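Local coordinates for ectonucleoside triphosphate diphosphohydrolase 4 (Homo sapiens, PDB 6WG5), which belongs to the GDA1/CD39 family of nucleoside phosphatases, whose members share the two-lobed fold of the actin-like ATPase clan, at residues I181-V186 with A220-M225; Y128-A133 with L481-Y486; V203-S208 with E212-K217; Y401-F406 with V452-F457. All blocks are in the same frame, centred on the assembly; numbering follows the deposited sequence.

From the N terminus, strand 127-131 opens contact 2, which stays open longest and closes only when helix 479-487 packs against it, with 347 residues between the two segments. Inside that loop, helix 172-186 opens contact 1; the hairpin of contact 3 forms and closes within it, and segment 220-225 then completes contact 1. Contact 4, joining 401-406 to 452-457, follows in series, still inside contact 2, so none of the loops cross. Contacts 2 and 4 lie on opposite sides of the chain's centre, about 32 Å apart between centres. Contact 1 touches both and ties the helices beside one sheet to the strands of the other.

Contact 1. Residues I181-V186 with A220-M225; sequences IGINFV and AGILDM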
loop_
_atom_site.group_PDB
_atom_site.type_symbol
_atom_site.label_atom_id
_atom_site.label_comp_id
_atom_site.label_asym_id
_atom_site.label_seq_id
_atom_site.Cartn_x
_atom_site.Cartn_y
_atom_site.Cartn_z
ATOM N N ILE A 181 4.724 -2.707 -7.387
ATOM C CA ILE A 181 5.895 -2.508 -8.237
ATOM C C ILE A 181 6.970 -1.738 -7.483
ATOM O O ILE A 181 8.165 -2.045 -7.583
ATOM C CB ILE A 181 5.494 -1.787 -9.539
ATOM C CG1 ILE A 181 4.605 -2.688 -10.400
ATOM C CG2 ILE A 181 6.733 -1.360 -10.331
ATOM C CD1 ILE A 181 3.973 -1.975 -11.582
ATOM N N GLY A 182 6.564 -0.725 -6.717
ATOM C CA GLY A 182 7.536 0.109 -6.032
ATOM C C GLY A 182 8.412 -0.678 -5.076
ATOM O O GLY A 182 9.638 -0.543 -5.083
ATOM N N ILE A 183 7.795 -1.513 -4.238
ATOM C CA ILE A 183 8.566 -2.228 -3.225
ATOM C C ILE A 183 9.473 -3.263 -3.876
ATOM O O ILE A 183 10.650 -3.385 -3.520
ATOM C CB ILE A 183 7.629 -2.867 -2.181
ATOM C CG1 ILE A 183 8.458 -3.468 -1.043
ATOM C CG2 ILE A 183 6.735 -3.934 -2.816
ATOM C CD1 ILE A 183 7.637 -4.080 0.074
ATOM N N ASN A 184 8.951 -4.020 -4.842
ATOM C CA ASN A 184 9.760 -5.055 -5.474
ATOM C C ASN A 184 10.894 -4.454 -6.288
ATOM O O ASN A 184 11.946 -5.083 -6.443
ATOM C CB ASN A 184 8.885 -5.944 -6.353
ATOM C CG ASN A 184 8.096 -6.949 -5.547
ATOM O OD1 ASN A 184 8.611 -8.007 -5.183
ATOM N ND2 ASN A 184 6.840 -6.622 -5.254
ATOM N N PHE A 185 10.705 -3.245 -6.810
ATOM C CA PHE A 185 11.773 -2.596 -7.560
ATOM C C PHE A 185 12.955 -2.276 -6.654
ATOM O O PHE A 185 14.095 -2.655 -6.951
ATOM C CB PHE A 185 11.245 -1.332 -8.231
ATOM C CG PHE A 185 12.267 -0.628 -9.064
ATOM C CD1 PHE A 185 12.720 -1.190 -10.243
ATOM C CD2 PHE A 185 12.777 0.595 -8.668
ATOM C CE1 PHE A 185 13.662 -0.547 -11.015
ATOM C CE2 PHE A 185 13.720 1.244 -9.435
ATOM C CZ PHE A 185 14.164 0.672 -10.613
ATOM N N VAL A 186 12.706 -1.583 -5.540
ATOM C CA VAL A 186 13.797 -1.236 -4.632
ATOM C C VAL A 186 14.427 -2.492 -4.051
ATOM O O VAL A 186 15.633 -2.520 -3.776
ATOM C CB VAL A 186 13.303 -0.287 -3.520
ATOM C CG1 VAL A 186 12.804 1.019 -4.116
ATOM C CG2 VAL A 186 12.214 -0.943 -2.681
ATOM N N ALA A 220 7.810 -10.059 -3.558
ATOM C CA ALA A 220 7.320 -9.878 -2.198
ATOM C C ALA A 220 5.933 -9.255 -2.248
ATOM O O ALA A 220 5.744 -8.198 -2.860
ATOM C CB ALA A 220 8.273 -9.000 -1.386
ATOM N N GLY A 221 4.964 -9.910 -1.606
ATOM C CA GLY A 221 3.643 -9.340 -1.469
ATOM C C GLY A 221 3.613 -8.256 -0.414
ATOM O O GLY A 221 4.538 -8.095 0.381
ATOM N N ILE A 222 2.524 -7.491 -0.413
ATOM C CA ILE A 222 2.350 -6.396 0.532
ATOM C C ILE A 222 1.009 -6.558 1.234
ATOM O O ILE A 222 -0.016 -6.799 0.587
ATOM C CB ILE A 222 2.453 -5.017 -0.152
ATOM C CG1 ILE A 222 1.561 -4.950 -1.387
ATOM C CG2 ILE A 222 3.901 -4.736 -0.528
ATOM C CD1 ILE A 222 1.572 -3.597 -2.091
ATOM N N LEU A 223 1.034 -6.459 2.558
ATOM C CA LEU A 223 -0.156 -6.372 3.390
ATOM C C LEU A 223 -0.165 -5.003 4.051
ATOM O O LEU A 223 0.842 -4.589 4.637
ATOM C CB LEU A 223 -0.167 -7.473 4.452
ATOM C CG LEU A 223 -0.608 -8.858 4.000
ATOM C CD1 LEU A 223 0.052 -9.925 4.850
ATOM C CD2 LEU A 223 -2.119 -8.965 4.094
ATOM N N ASP A 224 -1.289 -4.298 3.951
ATOM C CA ASP A 224 -1.394 -2.954 4.507
ATOM C C ASP A 224 -2.740 -2.814 5.198
ATOM O O ASP A 224 -3.785 -2.893 4.546
ATOM C CB ASP A 224 -1.235 -1.892 3.416
ATOM C CG ASP A 224 -0.826 -0.542 3.973
ATOM O OD1 ASP A 224 -1.095 -0.281 5.163
ATOM O OD2 ASP A 224 -0.232 0.258 3.220
ATOM N N MET A 225 -2.713 -2.611 6.509
ATOM C CA MET A 225 -3.917 -2.385 7.298
ATOM C C MET A 225 -3.879 -0.949 7.801
ATOM O O MET A 225 -3.096 -0.618 8.700
ATOM C CB MET A 225 -4.012 -3.376 8.458
ATOM C CG MET A 225 -5.237 -3.167 9.341
ATOM S SD MET A 225 -5.376 -4.385 10.660
ATOM C CE MET A 225 -5.766 -5.863 9.730
#
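The last turn of helix 172-186 meets the mixed sheet that contains strands 221-225 and 381-385 of this actin-like fold through Asn184, whose side-chain amide bonds both the N-H and the carbonyl of Ala220, gripping that residue's backbone on both of its polar atoms. Ala220 N gives a hydrogen to Asn184 OD1 at 2.7 Å; the bond is nearly straight (171°) and arrives on a lone pair in the carbonyl plane. In return Asn184 ND2 donates to Ala220 O at 3.1 Å, more bent and tilted somewhat out of the amide plane. Two bonds to one residue fix the rotation of the amide, and ND2 also bonds Trp180 O one helical turn back. With CG held beside its own backbone N (chi1 -78°), Asn184 can swing its amide to the strand although its CB does not point there. Alongside, the side chains of Ile183 and Ile222 run antiparallel past one another: Ile222 CG2 lies 3.7 Å from Ile183 CG2 and almost as near to Ile183 CD1. Both isoleucines also touch Phe384 of strand 381-385, which runs parallel to strand 221-225, while Phe185 and Val186 turn to Leu481 of helix 479-487. The helix is thus wedged between sheet and helix.

Contact 2. Residues Y128-A133 with L481-Y486; sequences YILCTA and LGAILY
Strand 127-131 passes helix 479-487 at a distance that only side chains bridge, the nearest CA atoms, of Tyr128 and Ile484, being 8.0 Å apart. This is helix-on-sheet packing, set on the mixed sheet in which strand 127-131 runs parallel to both 40-48 and 167-169, as in a lobe of the actin-like fold. No hydrogen bond joins the two segments; the interface is made of two apolar touches. Tyr128 and Leu130, two residues apart on the strand, direct their side chains to the helix and meet Ile484 and Ala483 respectively. Leu130 reaches out with one methyl, CD1, which stops 3.8 Å from Ala483 CB, a small side chain that lets the leucine come close to the helix. The leucine also touches Trp479 one turn earlier. The Tyr128 ring also stacks with that of His166, and Ile484 packs on Val45 of strand 40-48. Although the CB of Ile484 is not aimed at the strand, its CG1 extends anti to the backbone N (chi1 -171°) and a bend at chi2 (83°) carries the terminal methyl across. The tyrosine and isoleucine side chains run roughly perpendicular, Ile484 CD1 lying at the edge of the Tyr128 ring, 4.1 Å from Tyr128 CD2.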
loop_
_atom_site.group_PDB
_atom_site.type_symbol
_atom_site.label_atom_id
_atom_site.label_comp_id
_atom_site.label_asym_id
_atom_site.label_seq_id
_atom_site.Cartn_x
_atom_site.Cartn_y
_atom_site.Cartn_z
ATOM N N TYR A 128 3.234 13.413 -14.757
ATOM C CA TYR A 128 2.072 12.571 -14.511
ATOM C C TYR A 128 1.366 13.052 -13.252
ATOM O O TYR A 128 1.996 13.201 -12.200
ATOM C CB TYR A 128 2.472 11.100 -14.369
ATOM C CG TYR A 128 3.129 10.525 -15.604
ATOM C CD1 TYR A 128 2.374 10.193 -16.722
ATOM C CD2 TYR A 128 4.501 10.314 -15.654
ATOM C CE1 TYR A 128 2.967 9.669 -17.856
ATOM C CE2 TYR A 128 5.103 9.790 -16.784
ATOM C CZ TYR A 128 4.331 9.468 -17.883
ATOM O OH TYR A 128 4.919 8.945 -19.014
ATOM N N ILE A 129 0.065 13.304 -13.366
ATOM C CA ILE A 129 -0.768 13.719 -12.242
ATOM C C ILE A 129 -1.810 12.629 -12.038
ATOM O O ILE A 129 -2.726 12.474 -12.856
ATOM C CB ILE A 129 -1.427 15.084 -12.483
ATOM C CG1 ILE A 129 -0.349 16.156 -12.677
ATOM C CG2 ILE A 129 -2.348 15.444 -11.318
ATOM C CD1 ILE A 129 -0.888 17.532 -13.012
ATOM N N LEU A 130 -1.674 11.878 -10.948
ATOM C CA LEU A 130 -2.515 10.719 -10.675
ATOM C C LEU A 130 -3.250 10.945 -9.362
ATOM O O LEU A 130 -2.618 11.122 -8.314
ATOM C CB LEU A 130 -1.668 9.447 -10.620
ATOM C CG LEU A 130 -0.708 9.278 -11.800
ATOM C CD1 LEU A 130 0.184 8.065 -11.596
ATOM C CD2 LEU A 130 -1.471 9.171 -13.113
ATOM N N CYS A 131 -4.579 10.935 -9.420
ATOM C CA CYS A 131 -5.427 11.231 -8.274
ATOM C C CYS A 131 -6.038 9.946 -7.734
ATOM O O CYS A 131 -6.368 9.038 -8.501
ATOM C CB CYS A 131 -6.534 12.215 -8.659
ATOM S SG CYS A 131 -5.985 13.539 -9.763
ATOM N N THR A 132 -6.199 9.883 -6.412
ATOM C CA THR A 132 -6.655 8.660 -5.762
ATOM C C THR A 132 -8.071 8.808 -5.208
ATOM O O THR A 132 -9.014 9.047 -5.970
ATOM C CB THR A 132 -5.676 8.258 -4.654
ATOM O OG1 THR A 132 -5.478 9.359 -3.760
ATOM C CG2 THR A 132 -4.339 7.841 -5.252
ATOM N N ALA A 133 -8.236 8.673 -3.888
ATOM C CA ALA A 133 -9.572 8.529 -3.317
ATOM C C ALA A 133 -10.355 9.837 -3.341
ATOM O O ALA A 133 -11.587 9.816 -3.448
ATOM C CB ALA A 133 -9.473 8.004 -1.886
ATOM N N LEU A 481 6.659 5.675 -7.338
ATOM C CA LEU A 481 7.830 5.091 -7.986
ATOM C C LEU A 481 7.431 3.968 -8.935
ATOM O O LEU A 481 7.984 3.850 -10.034
ATOM C CB LEU A 481 8.810 4.579 -6.931
ATOM C CG LEU A 481 10.048 3.849 -7.451
ATOM C CD1 LEU A 481 10.848 4.730 -8.396
ATOM C CD2 LEU A 481 10.906 3.394 -6.284
ATOM N N GLY A 482 6.483 3.125 -8.526
ATOM C CA GLY A 482 5.975 2.111 -9.432
ATOM C C GLY A 482 5.220 2.709 -10.599
ATOM O O GLY A 482 5.205 2.136 -11.693
ATOM N N ALA A 483 4.586 3.865 -10.389
ATOM C CA ALA A 483 3.872 4.528 -11.474
ATOM C C ALA A 483 4.840 5.042 -12.531
ATOM O O ALA A 483 4.692 4.739 -13.721
ATOM C CB ALA A 483 3.024 5.672 -10.916
ATOM N N ILE A 484 5.841 5.824 -12.117
ATOM C CA ILE A 484 6.827 6.326 -13.070
ATOM C C ILE A 484 7.527 5.165 -13.763
ATOM O O ILE A 484 7.814 5.219 -14.965
ATOM C CB ILE A 484 7.834 7.256 -12.364
ATOM C CG1 ILE A 484 8.733 7.957 -13.383
ATOM C CG2 ILE A 484 8.688 6.486 -11.366
ATOM C CD1 ILE A 484 8.112 9.184 -13.995
ATOM N N LEU A 485 7.809 4.094 -13.019
ATOM C CA LEU A 485 8.505 2.954 -13.603
ATOM C C LEU A 485 7.661 2.291 -14.682
ATOM O O LEU A 485 8.184 1.856 -15.714
ATOM C CB LEU A 485 8.868 1.953 -12.506
ATOM C CG LEU A 485 9.822 0.818 -12.878
ATOM C CD1 LEU A 485 11.181 1.358 -13.296
ATOM C CD2 LEU A 485 9.967 -0.144 -11.707
ATOM N N TYR A 486 6.346 2.215 -14.466
ATOM C CA TYR A 486 5.468 1.597 -15.452
ATOM C C TYR A 486 5.220 2.519 -16.641
ATOM O O TYR A 486 5.195 2.061 -17.787
ATOM C CB TYR A 486 4.142 1.200 -14.803
ATOM C CG TYR A 486 3.232 0.423 -15.726
ATOM C CD1 TYR A 486 2.121 1.020 -16.306
ATOM C CD2 TYR A 486 3.491 -0.906 -16.029
ATOM C CE1 TYR A 486 1.292 0.314 -17.155
ATOM C CE2 TYR A 486 2.668 -1.620 -16.876
ATOM C CZ TYR A 486 1.570 -1.006 -17.437
ATOM O OH TYR A 486 0.747 -1.717 -18.283
#

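Contact 3. Residues V203-S208 with E212-K217; sequences VNIPGS and EAIVRK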
loop_
_atom_site.group_PDB
_atom_site.type_symbol
_atom_site.label_atom_id
_atom_site.label_comp_id
_atom_site.label_asym_id
_atom_site.label_seq_id
_atom_site.Cartn_x
_atom_site.Cartn_y
_atom_site.Cartn_z
ATOM N N VAL A 203 6.850 -19.619 -13.035
ATOM C CA VAL A 203 5.790 -18.719 -13.471
ATOM C C VAL A 203 5.134 -19.283 -14.722
ATOM O O VAL A 203 5.816 -19.774 -15.628
ATOM C CB VAL A 203 6.337 -17.302 -13.742
ATOM C CG1 VAL A 203 5.223 -16.370 -14.192
ATOM C CG2 VAL A 203 7.024 -16.756 -12.502
ATOM N N ASN A 204 3.806 -19.206 -14.770
ATOM C CA ASN A 204 3.035 -19.504 -15.971
ATOM C C ASN A 204 2.529 -18.178 -16.526
ATOM O O ASN A 204 1.648 -17.546 -15.933
ATOM C CB ASN A 204 1.873 -20.450 -15.674
ATOM C CG ASN A 204 2.329 -21.763 -15.074
ATOM O OD1 ASN A 204 1.890 -22.146 -13.991
ATOM N ND2 ASN A 204 3.212 -22.462 -15.779
ATOM N N ILE A 205 3.093 -17.755 -17.649
ATOM C CA ILE A 205 2.690 -16.480 -18.250
ATOM C C ILE A 205 1.242 -16.588 -18.718
ATOM O O ILE A 205 0.876 -17.590 -19.358
ATOM C CB ILE A 205 3.620 -16.121 -19.410
ATOM C CG1 ILE A 205 5.081 -16.123 -18.944
ATOM C CG2 ILE A 205 3.251 -14.764 -19.991
ATOM C CD1 ILE A 205 5.375 -15.182 -17.785
ATOM N N PRO A 206 0.388 -15.607 -18.429
ATOM C CA PRO A 206 -1.017 -15.703 -18.846
ATOM C C PRO A 206 -1.157 -15.981 -20.335
ATOM O O PRO A 206 -0.591 -15.278 -21.175
ATOM C CB PRO A 206 -1.587 -14.331 -18.471
ATOM C CG PRO A 206 -0.717 -13.850 -17.368
ATOM C CD PRO A 206 0.651 -14.382 -17.653
ATOM N N GLY A 207 -1.927 -17.015 -20.658
ATOM C CA GLY A 207 -2.167 -17.372 -22.043
ATOM C C GLY A 207 -1.016 -18.097 -22.703
ATOM O O GLY A 207 -0.703 -17.825 -23.868
ATOM N N SER A 208 -0.375 -19.021 -21.991
ATOM C CA SER A 208 0.756 -19.757 -22.532
ATOM C C SER A 208 0.803 -21.136 -21.890
ATOM O O SER A 208 0.363 -21.320 -20.752
ATOM C CB SER A 208 2.071 -19.002 -22.300
ATOM O OG SER A 208 2.008 -17.701 -22.859
ATOM N N GLU A 212 5.815 -23.884 -21.107
ATOM C CA GLU A 212 6.513 -22.632 -21.359
ATOM C C GLU A 212 6.788 -21.856 -20.076
ATOM O O GLU A 212 7.055 -20.649 -20.131
ATOM C CB GLU A 212 5.704 -21.776 -22.336
ATOM C CG GLU A 212 5.679 -22.330 -23.755
ATOM C CD GLU A 212 4.361 -22.091 -24.470
ATOM O OE1 GLU A 212 3.472 -21.430 -23.893
ATOM O OE2 GLU A 212 4.211 -22.574 -25.613
ATOM N N ALA A 213 6.728 -22.523 -18.926
ATOM C CA ALA A 213 6.959 -21.859 -17.651
ATOM C C ALA A 213 8.397 -21.367 -17.554
ATOM O O ALA A 213 9.328 -22.021 -18.031
ATOM C CB ALA A 213 6.655 -22.813 -16.498
ATOM N N ILE A 214 8.573 -20.210 -16.925
ATOM C CA ILE A 214 9.887 -19.622 -16.729
ATOM C C ILE A 214 10.219 -19.639 -15.239
ATOM O O ILE A 214 9.368 -19.901 -14.389
ATOM C CB ILE A 214 9.974 -18.194 -17.299
ATOM C CG1 ILE A 214 8.956 -17.280 -16.612
ATOM C CG2 ILE A 214 9.747 -18.216 -18.804
ATOM C CD1 ILE A 214 9.135 -15.816 -16.945
ATOM N N VAL A 215 11.480 -19.348 -14.931
ATOM C CA VAL A 215 11.968 -19.281 -13.559
ATOM C C VAL A 215 12.644 -17.929 -13.376
ATOM O O VAL A 215 13.571 -17.591 -14.122
ATOM C CB VAL A 215 12.942 -20.429 -13.239
ATOM C CG1 VAL A 215 13.460 -20.317 -11.811
ATOM C CG2 VAL A 215 12.259 -21.776 -13.451
ATOM N N ARG A 216 12.179 -17.156 -12.397
ATOM C CA ARG A 216 12.728 -15.835 -12.123
ATOM C C ARG A 216 12.631 -15.563 -10.628
ATOM O O ARG A 216 12.079 -16.361 -9.865
ATOM C CB ARG A 216 12.001 -14.753 -12.927
ATOM C CG ARG A 216 10.519 -14.668 -12.624
ATOM C CD ARG A 216 9.813 -13.616 -13.467
ATOM N NE ARG A 216 8.401 -13.524 -13.107
ATOM C CZ ARG A 216 7.447 -13.046 -13.899
ATOM N NH1 ARG A 216 6.193 -13.009 -13.469
ATOM N NH2 ARG A 216 7.736 -12.616 -15.121
ATOM N N LYS A 217 13.173 -14.417 -10.214
ATOM C CA LYS A 217 13.161 -14.040 -8.805
ATOM C C LYS A 217 11.741 -14.017 -8.258
ATOM O O LYS A 217 10.828 -13.466 -8.879
ATOM C CB LYS A 217 13.794 -12.662 -8.615
ATOM C CG LYS A 217 15.305 -12.636 -8.599
ATOM C CD LYS A 217 15.791 -11.260 -8.175
ATOM C CE LYS A 217 17.301 -11.141 -8.227
ATOM N NZ LYS A 217 17.747 -9.780 -7.819
#
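Val203 and Ile214 face each other as an antiparallel hydrogen-bonded pair, their backbones joined twice: Val203 N donates to Ile214 O at 2.9 Å, and Ile214 N returns a longer, more bent bond to Val203 O at 3.1 Å. On the face that carries these two side chains, Val203 CB packs against Ile214 CG1 at 3.9 Å, and further along Ile205 CD1 meets Ile214 CD1, the two isoleucines crossing obliquely. Val203 also lies over one face of the Arg216 guanidinium, off toward its rim, with its CG2 3.6 Å from Arg216 NE. The arginine reaches this place because its CG starts between the backbone N and the carbonyl carbon (chi1 60°) and the chain then runs extended to NE. Around the charged end a second shell takes over: NH1 forms a salt bridge with Glu235 and bonds Val270 O, NH2 bonds Glu268 O, and Tyr271 adds a cation-pi contact. These partners would hold the guanidinium in place and offset its burial. Past the paired residues, Asn204 ND2 rests 3.5 Å from Ala213 CB, while Asn204 OD1 accepts from Thr239 N, linking the hairpin to the loop that follows strand 229-235. Farther out, Glu212 OE1 accepts from Glu209 N in a poorly ordered region. The whole is a two-stranded beta hairpin, 200-203 with 214-217, closed by a long connection.

Contact 4. Residues Y401-F406 with V452-F457; sequences YNAAKF and VFHRGF
A phenol and an imidazole joined end to rim within a cluster of aromatic rings make this contact distinctive: Tyr401 OH and His454 NE2 share a hydrogen bond of 2.9 Å, the hydroxyl lying in the plane of the imidazole at its edge. The tyrosine and histidine approach head-on, and their rings touch at the margins without overlapping. Phe453 is the third ring of the contact. Its edge is directed at the face of Tyr401 in an offset edge-to-face pair, centroids 5.6 Å apart and planes at 76°, while its CD2 sits 3.4 Å above the His454 ring plane, over the ring centre. With CG anti to the backbone N (chi1 173°), the Tyr401 ring is carried toward helix 436-456, and the hydroxyl ends close to His454. The other imidazole nitrogen, ND1, bonds Phe459 O, so both ring nitrogens have partners and the rotation of the imidazole is fixed. In the fold, this joins the start of helix 403-414 to the end of helix 436-456, beside edge strand 466-468 of the six-stranded sheet, where Leu466 touches both Tyr401 and Phe453. Asn402 is the N-cap of the first helix, its OD1 accepting from Lys405 N at 2.9 Å. In the second, a wider pi-type turn brings Phe457 N to Val452 O at 2.8 Å.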
loop_
_atom_site.group_PDB
_atom_site.type_symbol
_atom_site.label_atom_id
_atom_site.label_comp_id
_atom_site.label_asym_id
_atom_site.label_seq_id
_atom_site.Cartn_x
_atom_site.Cartn_y
_atom_site.Cartn_z
ATOM N N TYR A 401 7.837 -11.607 11.701
ATOM C CA TYR A 401 6.687 -11.999 12.499
ATOM C C TYR A 401 6.812 -13.446 12.953
ATOM O O TYR A 401 7.270 -14.312 12.204
ATOM C CB TYR A 401 5.408 -11.813 11.683
ATOM C CG TYR A 401 4.157 -12.342 12.339
ATOM C CD1 TYR A 401 3.494 -11.603 13.308
ATOM C CD2 TYR A 401 3.628 -13.573 11.977
ATOM C CE1 TYR A 401 2.347 -12.077 13.905
ATOM C CE2 TYR A 401 2.477 -14.057 12.571
ATOM C CZ TYR A 401 1.842 -13.303 13.533
ATOM O OH TYR A 401 0.696 -13.772 14.128
ATOM N N ASN A 402 6.404 -13.702 14.195
ATOM C CA ASN A 402 6.353 -15.053 14.748
ATOM C C ASN A 402 5.095 -15.151 15.599
ATOM O O ASN A 402 4.987 -14.478 16.629
ATOM C CB ASN A 402 7.600 -15.367 15.572
ATOM C CG ASN A 402 7.556 -16.752 16.185
ATOM O OD1 ASN A 402 6.943 -16.960 17.231
ATOM N ND2 ASN A 402 8.208 -17.709 15.536
ATOM N N ALA A 403 4.148 -15.988 15.170
ATOM C CA ALA A 403 2.845 -16.042 15.828
ATOM C C ALA A 403 2.985 -16.340 17.316
ATOM O O ALA A 403 2.403 -15.646 18.157
ATOM C CB ALA A 403 1.962 -17.089 15.151
ATOM N N ALA A 404 3.755 -17.373 17.661
ATOM C CA ALA A 404 3.892 -17.756 19.064
ATOM C C ALA A 404 4.399 -16.591 19.904
ATOM O O ALA A 404 3.823 -16.267 20.949
ATOM C CB ALA A 404 4.828 -18.959 19.194
ATOM N N LYS A 405 5.481 -15.948 19.462
ATOM C CA LYS A 405 6.036 -14.831 20.219
ATOM C C LYS A 405 5.073 -13.655 20.267
ATOM O O LYS A 405 5.037 -12.926 21.264
ATOM C CB LYS A 405 7.364 -14.389 19.609
ATOM C CG LYS A 405 8.475 -15.417 19.712
ATOM C CD LYS A 405 9.706 -14.949 18.959
ATOM C CE LYS A 405 10.875 -15.896 19.144
ATOM N NZ LYS A 405 12.084 -15.396 18.436
ATOM N N PHE A 406 4.293 -13.453 19.206
ATOM C CA PHE A 406 3.373 -12.323 19.165
ATOM C C PHE A 406 2.177 -12.554 20.080
ATOM O O PHE A 406 1.827 -11.687 20.891
ATOM C CB PHE A 406 2.916 -12.079 17.727
ATOM C CG PHE A 406 1.775 -11.111 17.612
ATOM C CD1 PHE A 406 2.000 -9.746 17.659
ATOM C CD2 PHE A 406 0.479 -11.567 17.456
ATOM C CE1 PHE A 406 0.953 -8.856 17.554
ATOM C CE2 PHE A 406 -0.574 -10.680 17.351
ATOM C CZ PHE A 406 -0.336 -9.323 17.400
ATOM N N VAL A 452 -7.405 -11.270 10.971
ATOM C CA VAL A 452 -7.395 -10.923 9.552
ATOM C C VAL A 452 -6.304 -11.701 8.831
ATOM O O VAL A 452 -6.508 -12.216 7.724
ATOM C CB VAL A 452 -7.212 -9.403 9.381
ATOM C CG1 VAL A 452 -6.999 -9.033 7.914
ATOM C CG2 VAL A 452 -8.411 -8.663 9.942
ATOM N N PHE A 453 -5.133 -11.808 9.455
ATOM C CA PHE A 453 -3.993 -12.455 8.815
ATOM C C PHE A 453 -4.194 -13.963 8.717
ATOM O O PHE A 453 -4.113 -14.540 7.627
ATOM C CB PHE A 453 -2.721 -12.122 9.600
ATOM C CG PHE A 453 -1.454 -12.640 8.976
ATOM C CD1 PHE A 453 -1.044 -12.195 7.730
ATOM C CD2 PHE A 453 -0.659 -13.548 9.652
ATOM C CE1 PHE A 453 0.128 -12.664 7.161
ATOM C CE2 PHE A 453 0.514 -14.020 9.091
ATOM C CZ PHE A 453 0.908 -13.576 7.844
ATOM N N HIS A 454 -4.473 -14.619 9.844
ATOM C CA HIS A 454 -4.440 -16.076 9.902
ATOM C C HIS A 454 -5.757 -16.743 9.531
ATOM O O HIS A 454 -5.747 -17.928 9.184
ATOM C CB HIS A 454 -4.027 -16.538 11.300
ATOM C CG HIS A 454 -2.580 -16.311 11.603
ATOM N ND1 HIS A 454 -1.569 -16.958 10.925
ATOM C CD2 HIS A 454 -1.972 -15.508 12.507
ATOM C CE1 HIS A 454 -0.401 -16.560 11.396
ATOM N NE2 HIS A 454 -0.619 -15.683 12.359
ATOM N N ARG A 455 -6.882 -16.034 9.601
ATOM C CA ARG A 455 -8.160 -16.639 9.242
ATOM C C ARG A 455 -8.896 -15.807 8.202
ATOM O O ARG A 455 -9.707 -16.339 7.438
ATOM C CB ARG A 455 -9.029 -16.839 10.486
ATOM C CG ARG A 455 -8.835 -18.211 11.118
ATOM C CD ARG A 455 -9.948 -18.584 12.084
ATOM N NE ARG A 455 -9.852 -17.868 13.351
ATOM C CZ ARG A 455 -10.442 -18.259 14.478
ATOM N NH1 ARG A 455 -11.167 -19.370 14.503
ATOM N NH2 ARG A 455 -10.300 -17.544 15.586
ATOM N N GLY A 456 -8.626 -14.508 8.156
ATOM C CA GLY A 456 -9.129 -13.696 7.071
ATOM C C GLY A 456 -8.480 -14.102 5.765
ATOM O O GLY A 456 -9.163 -14.499 4.817
ATOM N N PHE A 457 -7.148 -14.022 5.719
ATOM C CA PHE A 457 -6.378 -14.385 4.539
ATOM C C PHE A 457 -5.817 -15.801 4.605
ATOM O O PHE A 457 -5.238 -16.264 3.617
ATOM C CB PHE A 457 -5.229 -13.389 4.337
ATOM C CG PHE A 457 -5.685 -11.975 4.093
ATOM C CD1 PHE A 457 -6.675 -11.700 3.166
ATOM C CD2 PHE A 457 -5.124 -10.922 4.795
ATOM C CE1 PHE A 457 -7.092 -10.401 2.940
ATOM C CE2 PHE A 457 -5.540 -9.621 4.576
ATOM C CZ PHE A 457 -6.524 -9.362 3.648
#